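PDB 3RIQ: tailspike protein from Siphovirus 9NA, which probably binds the lipopolysaccharide O-antigen of its Salmonella host and cleaves it as an endorhamnosidase, serving as the phage's trimeric receptor-binding tailspike. Local coordinates for residues C173-R182 / W201-I212. Sequence-based numbering, arbitrary orientation.
Sequences CNHILVESPR and WGTGNKVVGGEI
Asn205 holds segment 173-182 at two points, through both ends of its amide. Its OD1 accepts from Ile176 N at 2.9 Å, in the carbonyl plane, while ND2 donates to Cys173 O along a nearly straight path (173° at hydrogen). Cys173 O lies in the Asn205 amide plane, although ND2 sits above the plane of that backbone carbonyl. Having CG anti to the carbonyl carbon (chi1 -67°) brings the amide up against the corner at His175. A second asparagine reaches the other way: Asn174 OD1 receives Thr203 N at 3.0 Å on a lone pair and also a proton from a water that donates to Trp201 O.

Main-chain hydrogen bonds carry the pairing on along the strands. Lys206 N to Ile176 O, Val178 N to Lys206 O, Val208 N to Val178 O and Ser180 N to Val208 O join strands 176-179 and 206-208, whose directions differ by 19°. This parallel, in-register pairing of successive coils is the hallmark of the right-handed beta-helix; strands 156-159 and 234-236 continue the same face. Past the ends of 176-179 and 206-208, Glu211 N, at the start of the next strand, 211-214, donates to Pro181 O, carrying the register past the turn at Gly209 and Gly210.

Apolar contacts divide between the two faces. With Val178 and Val207, Pro181 packs inward: its CD lies 4.0 Å from Val207 CG1 and its CB 3.9 Å from Ile212 CG1, while Phe193 and Ile191 of strand 184-194 close over Val207. On the other face, Leu177 CD1 lies alongside Lys206 CG and meets Val208 CG2 at 3.9 Å. The Lys206 amine ends in a salt bridge with Asp232, and Leu177 also packs on His160 of the third subunit.

At the corner, Gly204 CA lies over a face of the His175 ring, 4.0 Å from its centroid, as a CH-pi contact.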
ATOM      1  N   CYS A 173      32.252   6.213   1.174  1.00 11.00           N
ATOM      2  CA  CYS A 173      31.496   7.060   2.057  1.00 11.24           C
ATOM      3  C   CYS A 173      30.537   6.251   2.906  1.00 11.30           C
ATOM      4  O   CYS A 173      30.145   5.130   2.530  1.00 12.02           O
ATOM      5  CB  CYS A 173      30.687   8.107   1.254  1.00 12.25           C
ATOM      6  SG  CYS A 173      31.759   9.346   0.393  1.00 12.62           S
ATOM      7  N   ASN A 174      30.097   6.852   4.012  1.00 11.99           N
ATOM      8  CA  ASN A 174      29.054   6.247   4.867  1.00 11.89           C
ATOM      9  C   ASN A 174      28.119   7.351   5.342  1.00 11.39           C
ATOM     10  O   ASN A 174      28.518   8.527   5.450  1.00 11.47           O
ATOM     11  CB  ASN A 174      29.660   5.574   6.099  1.00 11.55           C
ATOM     12  CG  ASN A 174      30.595   4.448   5.745  1.00 13.05           C
ATOM     13  OD1 ASN A 174      30.163   3.327   5.439  1.00 14.56           O
ATOM     14  ND2 ASN A 174      31.909   4.749   5.774  1.00 14.80           N
ATOM     15  N   HIS A 175      26.879   6.965   5.625  1.00 10.94           N
ATOM     16  CA  HIS A 175      25.865   7.898   6.122  1.00 11.55           C
ATOM     17  C   HIS A 175      25.749   9.126   5.237  1.00 11.78           C
ATOM     18  O   HIS A 175      25.610  10.268   5.732  1.00 13.02           O
ATOM     19  CB  HIS A 175      26.076   8.206   7.605  1.00 12.88           C
ATOM     20  CG  HIS A 175      25.911   6.990   8.469  1.00 17.86           C
ATOM     21  ND1 HIS A 175      24.672   6.475   8.793  1.00 24.44           N
ATOM     22  CD2 HIS A 175      26.825   6.138   8.983  1.00 23.19           C
ATOM     23  CE1 HIS A 175      24.832   5.378   9.513  1.00 23.91           C
ATOM     24  NE2 HIS A 175      26.132   5.147   9.633  1.00 26.81           N
ATOM     25  N   ILE A 176      25.803   8.895   3.922  1.00 11.06           N
ATOM     26  CA  ILE A 176      25.440   9.956   2.973  1.00 10.95           C
ATOM     27  C   ILE A 176      23.918   9.935   2.805  1.00 11.18           C
ATOM     28  O   ILE A 176      23.328   8.901   2.469  1.00 12.65           O
ATOM     29  CB  ILE A 176      26.113   9.730   1.589  1.00 10.88           C
ATOM     30  CG1 ILE A 176      27.651   9.600   1.750  1.00 10.69           C
ATOM     31  CG2 ILE A 176      25.696  10.837   0.633  1.00 11.04           C
ATOM     32  CD1 ILE A 176      28.338  10.819   2.326  1.00 13.25           C
ATOM     33  N   LEU A 177      23.276  11.081   3.036  1.00 10.68           N
ATOM     34  CA  LEU A 177      21.832  11.209   2.753  1.00 10.40           C
ATOM     35  C   LEU A 177      21.640  12.164   1.608  1.00 10.11           C
ATOM     36  O   LEU A 177      22.076  13.317   1.705  1.00 10.89           O
ATOM     37  CB  LEU A 177      21.104  11.756   4.005  1.00 10.38           C
ATOM     38  CG  LEU A 177      19.637  12.157   3.784  1.00 11.48           C
ATOM     39  CD1 LEU A 177      18.749  10.930   3.363  1.00 12.61           C
ATOM     40  CD2 LEU A 177      19.103  12.768   5.090  1.00 11.24           C
ATOM     41  N   VAL A 178      21.029  11.690   0.513  1.00 10.34           N
ATOM     42  CA  VAL A 178      20.696  12.547  -0.621  1.00 10.35           C
ATOM     43  C   VAL A 178      19.191  12.747  -0.665  1.00 11.08           C
ATOM     44  O   VAL A 178      18.438  11.779  -0.899  1.00 11.92           O
ATOM     45  CB  VAL A 178      21.184  11.953  -1.964  1.00 11.29           C
ATOM     46  CG1 VAL A 178      20.947  12.952  -3.107  1.00 11.62           C
ATOM     47  CG2 VAL A 178      22.639  11.545  -1.864  1.00 12.55           C
ATOM     48  N   GLU A 179      18.748  13.972  -0.405  1.00  9.82           N
ATOM     49  CA  GLU A 179      17.313  14.269  -0.384  1.00  9.94           C
ATOM     50  C   GLU A 179      16.873  14.910  -1.687  1.00 10.39           C
ATOM     51  O   GLU A 179      17.467  15.892  -2.139  1.00 12.13           O
ATOM     52  CB  GLU A 179      16.959  15.226   0.748  1.00 10.61           C
ATOM     53  CG  GLU A 179      17.086  14.537   2.130  1.00 11.31           C
ATOM     54  CD  GLU A 179      16.705  15.432   3.313  1.00 12.16           C
ATOM     55  OE1 GLU A 179      16.849  16.679   3.218  1.00 14.08           O
ATOM     56  OE2 GLU A 179      16.324  14.872   4.366  1.00 13.98           O
ATOM     57  N   SER A 180      15.835  14.327  -2.287  1.00  9.88           N
ATOM     58  CA  SER A 180      15.109  14.960  -3.387  0.50 10.48           C
ATOM     59  C   SER A 180      15.959  15.439  -4.580  1.00 10.54           C
ATOM     60  O   SER A 180      15.892  16.618  -4.961  1.00 10.90           O
ATOM     61  CB  SER A 180      14.245  16.109  -2.850  0.50 10.84           C
ATOM     62  OG  SER A 180      13.518  16.679  -3.913  0.50 10.96           O
ATOM     63  N   PRO A 181      16.726  14.519  -5.207  1.00 10.47           N
ATOM     64  CA  PRO A 181      17.297  14.911  -6.505  1.00 11.46           C
ATOM     65  C   PRO A 181      16.173  15.444  -7.410  1.00 11.51           C
ATOM     66  O   PRO A 181      15.045  14.908  -7.406  1.00 12.02           O
ATOM     67  CB  PRO A 181      17.848  13.582  -7.064  1.00 12.28           C
ATOM     68  CG  PRO A 181      17.083  12.478  -6.298  1.00 11.38           C
ATOM     69  CD  PRO A 181      16.878  13.075  -4.915  1.00  9.59           C
ATOM     70  N   ARG A 182      16.476  16.478  -8.194  1.00 11.22           N
ATOM     71  CA  ARG A 182      15.445  17.096  -9.042  1.00 10.90           C
ATOM     72  C   ARG A 182      16.108  17.929 -10.116  1.00 11.18           C
ATOM     73  O   ARG A 182      17.296  18.236  -9.977  1.00 11.31           O
ATOM     74  CB  ARG A 182      14.537  17.971  -8.180  1.00 10.72           C
ATOM     75  CG  ARG A 182      15.257  19.072  -7.363  1.00 11.84           C
ATOM     76  CD  ARG A 182      14.265  19.745  -6.364  1.00 12.33           C
ATOM     77  NE  ARG A 182      13.232  20.510  -7.047  1.00 12.20           N
ATOM     78  CZ  ARG A 182      13.373  21.782  -7.426  1.00 12.83           C
ATOM     79  NH1 ARG A 182      14.545  22.421  -7.246  1.00 12.76           N
ATOM     80  NH2 ARG A 182      12.372  22.400  -8.063  1.00 14.35           N
ATOM     81  N   TRP A 201      32.107  -2.589   4.527  1.00 14.05           N
ATOM     82  CA  TRP A 201      30.848  -2.427   3.784  1.00 13.94           C
ATOM     83  C   TRP A 201      30.335  -1.030   4.015  1.00 13.89           C
ATOM     84  O   TRP A 201      30.246  -0.587   5.166  1.00 14.39           O
ATOM     85  CB  TRP A 201      29.808  -3.466   4.250  1.00 14.85           C
ATOM     86  CG  TRP A 201      30.268  -4.835   3.911  1.00 15.26           C
ATOM     87  CD1 TRP A 201      31.207  -5.606   4.586  1.00 16.01           C
ATOM     88  CD2 TRP A 201      29.855  -5.601   2.799  1.00 15.11           C
ATOM     89  NE1 TRP A 201      31.381  -6.811   3.941  1.00 18.56           N
ATOM     90  CE2 TRP A 201      30.576  -6.829   2.836  1.00 15.68           C
ATOM     91  CE3 TRP A 201      28.951  -5.377   1.751  1.00 15.51           C
ATOM     92  CZ2 TRP A 201      30.412  -7.830   1.871  1.00 16.41           C
ATOM     93  CZ3 TRP A 201      28.771  -6.391   0.796  1.00 14.60           C
ATOM     94  CH2 TRP A 201      29.518  -7.593   0.856  1.00 16.45           C
ATOM     95  N   GLY A 202      30.030  -0.305   2.946  1.00 12.47           N
ATOM     96  CA  GLY A 202      29.404   1.033   3.102  1.00 13.25           C
ATOM     97  C   GLY A 202      28.046   0.916   3.791  1.00 12.32           C
ATOM     98  O   GLY A 202      27.342  -0.074   3.604  1.00 13.15           O
ATOM     99  N   THR A 203      27.694   1.888   4.626  1.00 10.84           N
ATOM    100  CA  THR A 203      26.416   1.814   5.331  1.00 11.69           C
ATOM    101  C   THR A 203      25.783   3.173   5.537  1.00 11.16           C
ATOM    102  O   THR A 203      26.495   4.171   5.501  1.00 11.84           O
ATOM    103  CB  THR A 203      26.525   1.028   6.655  1.00 11.81           C
ATOM    104  OG1 THR A 203      25.228   0.571   7.053  1.00 12.76           O
ATOM    105  CG2 THR A 203      27.130   1.893   7.765  1.00 13.52           C
ATOM    106  N   GLY A 204      24.458   3.190   5.731  1.00 11.27           N
ATOM    107  CA  GLY A 204      23.752   4.435   5.972  1.00 10.95           C
ATOM    108  C   GLY A 204      23.570   5.321   4.752  1.00 11.15           C
ATOM    109  O   GLY A 204      23.149   6.454   4.900  1.00 13.07           O
ATOM    110  N   ASN A 205      23.924   4.834   3.555  1.00 10.99           N
ATOM    111  CA  ASN A 205      23.906   5.639   2.342  1.00 10.62           C
ATOM    112  C   ASN A 205      22.528   5.477   1.723  1.00 10.48           C
ATOM    113  O   ASN A 205      22.047   4.336   1.474  1.00 11.38           O
ATOM    114  CB  ASN A 205      24.972   5.160   1.379  1.00 11.12           C
ATOM    115  CG  ASN A 205      26.368   5.410   1.912  1.00 11.42           C
ATOM    116  OD1 ASN A 205      26.635   6.477   2.503  1.00 11.31           O
ATOM    117  ND2 ASN A 205      27.283   4.482   1.617  1.00 11.68           N
ATOM    118  N   LYS A 206      21.848   6.591   1.526  1.00 11.44           N
ATOM    119  CA  LYS A 206      20.433   6.550   1.118  0.50 11.82           C
ATOM    120  C   LYS A 206      20.034   7.718   0.219  1.00 11.50           C
ATOM    121  O   LYS A 206      20.609   8.827   0.335  1.00 12.25           O
ATOM    122  CB  LYS A 206      19.533   6.469   2.349  0.50 13.20           C
ATOM    123  CG  LYS A 206      19.430   7.662   3.188  0.50 14.70           C
ATOM    124  CD  LYS A 206      18.588   7.333   4.430  0.50 15.41           C
ATOM    125  CE  LYS A 206      19.274   6.214   5.230  0.50 16.19           C
ATOM    126  NZ  LYS A 206      18.584   5.843   6.455  0.50 21.65           N
ATOM    127  N   VAL A 207      19.066   7.477  -0.654  1.00 11.31           N
ATOM    128  CA  VAL A 207      18.412   8.538  -1.418  1.00 10.91           C
ATOM    129  C   VAL A 207      16.954   8.548  -0.975  1.00 10.34           C
ATOM    130  O   VAL A 207      16.305   7.478  -0.926  1.00 12.33           O
ATOM    131  CB  VAL A 207      18.516   8.240  -2.932  1.00 10.32           C
ATOM    132  CG1 VAL A 207      17.783   9.314  -3.804  1.00 12.43           C
ATOM    133  CG2 VAL A 207      20.028   8.125  -3.345  1.00 11.82           C
ATOM    134  N   VAL A 208      16.405   9.739  -0.702  1.00  9.68           N
ATOM    135  CA  VAL A 208      14.984   9.874  -0.297  1.00 10.38           C
ATOM    136  C   VAL A 208      14.347  11.012  -1.066  1.00  9.83           C
ATOM    137  O   VAL A 208      14.784  12.158  -0.920  1.00 10.42           O
ATOM    138  CB  VAL A 208      14.881  10.186   1.235  1.00 10.39           C
ATOM    139  CG1 VAL A 208      13.404  10.349   1.654  1.00 11.41           C
ATOM    140  CG2 VAL A 208      15.605   9.099   2.060  1.00 12.35           C
ATOM    141  N   GLY A 209      13.298  10.711  -1.854  1.00  9.58           N
ATOM    142  CA  GLY A 209      12.581  11.787  -2.557  1.00  9.91           C
ATOM    143  C   GLY A 209      13.070  11.980  -3.967  1.00 10.52           C
ATOM    144  O   GLY A 209      14.160  11.492  -4.323  1.00 11.70           O
ATOM    145  N   GLY A 210      12.288  12.735  -4.763  1.00  9.97           N
ATOM    146  CA  GLY A 210      12.769  13.267  -6.032  1.00 10.52           C
ATOM    147  C   GLY A 210      12.624  12.377  -7.248  1.00 10.31           C
ATOM    148  O   GLY A 210      11.851  11.401  -7.266  1.00 10.20           O
ATOM    149  N   GLU A 211      13.376  12.737  -8.269  1.00 10.45           N
ATOM    150  CA  GLU A 211      13.285  12.125  -9.590  1.00 10.16           C
ATOM    151  C   GLU A 211      14.621  12.228 -10.298  1.00 10.95           C
ATOM    152  O   GLU A 211      15.273  13.306 -10.273  1.00 11.84           O
ATOM    153  CB  GLU A 211      12.180  12.783 -10.452  1.00 11.07           C
ATOM    154  CG  GLU A 211      12.068  12.141 -11.846  1.00 12.23           C
ATOM    155  CD  GLU A 211      10.722  12.360 -12.548  1.00 14.12           C
ATOM    156  OE1 GLU A 211       9.822  13.029 -11.958  1.00 14.44           O
ATOM    157  OE2 GLU A 211      10.551  11.832 -13.701  1.00 12.70           O
ATOM    158  N   ILE A 212      15.046  11.122 -10.901  1.00 10.21           N
ATOM    159  CA  ILE A 212      16.274  11.063 -11.705  1.00 11.07           C
ATOM    160  C   ILE A 212      15.864  10.570 -13.091  1.00 10.85           C
ATOM    161  O   ILE A 212      15.128   9.575 -13.201  1.00 11.71           O
ATOM    162  CB  ILE A 212      17.294  10.084 -11.029  1.00 10.51           C
ATOM    163  CG1 ILE A 212      17.815  10.729  -9.713  1.00 11.89           C
ATOM    164  CG2 ILE A 212      18.447   9.715 -12.000  1.00 11.80           C
ATOM    165  CD1 ILE A 212      18.528   9.777  -8.817  1.00 12.82           C
TER
HETATM  166  O   HOH W   1      32.294   1.447   5.504  1.00 24.11           O
HETATM  167  O   HOH W   2      22.349   6.951   8.107  1.00 43.82           O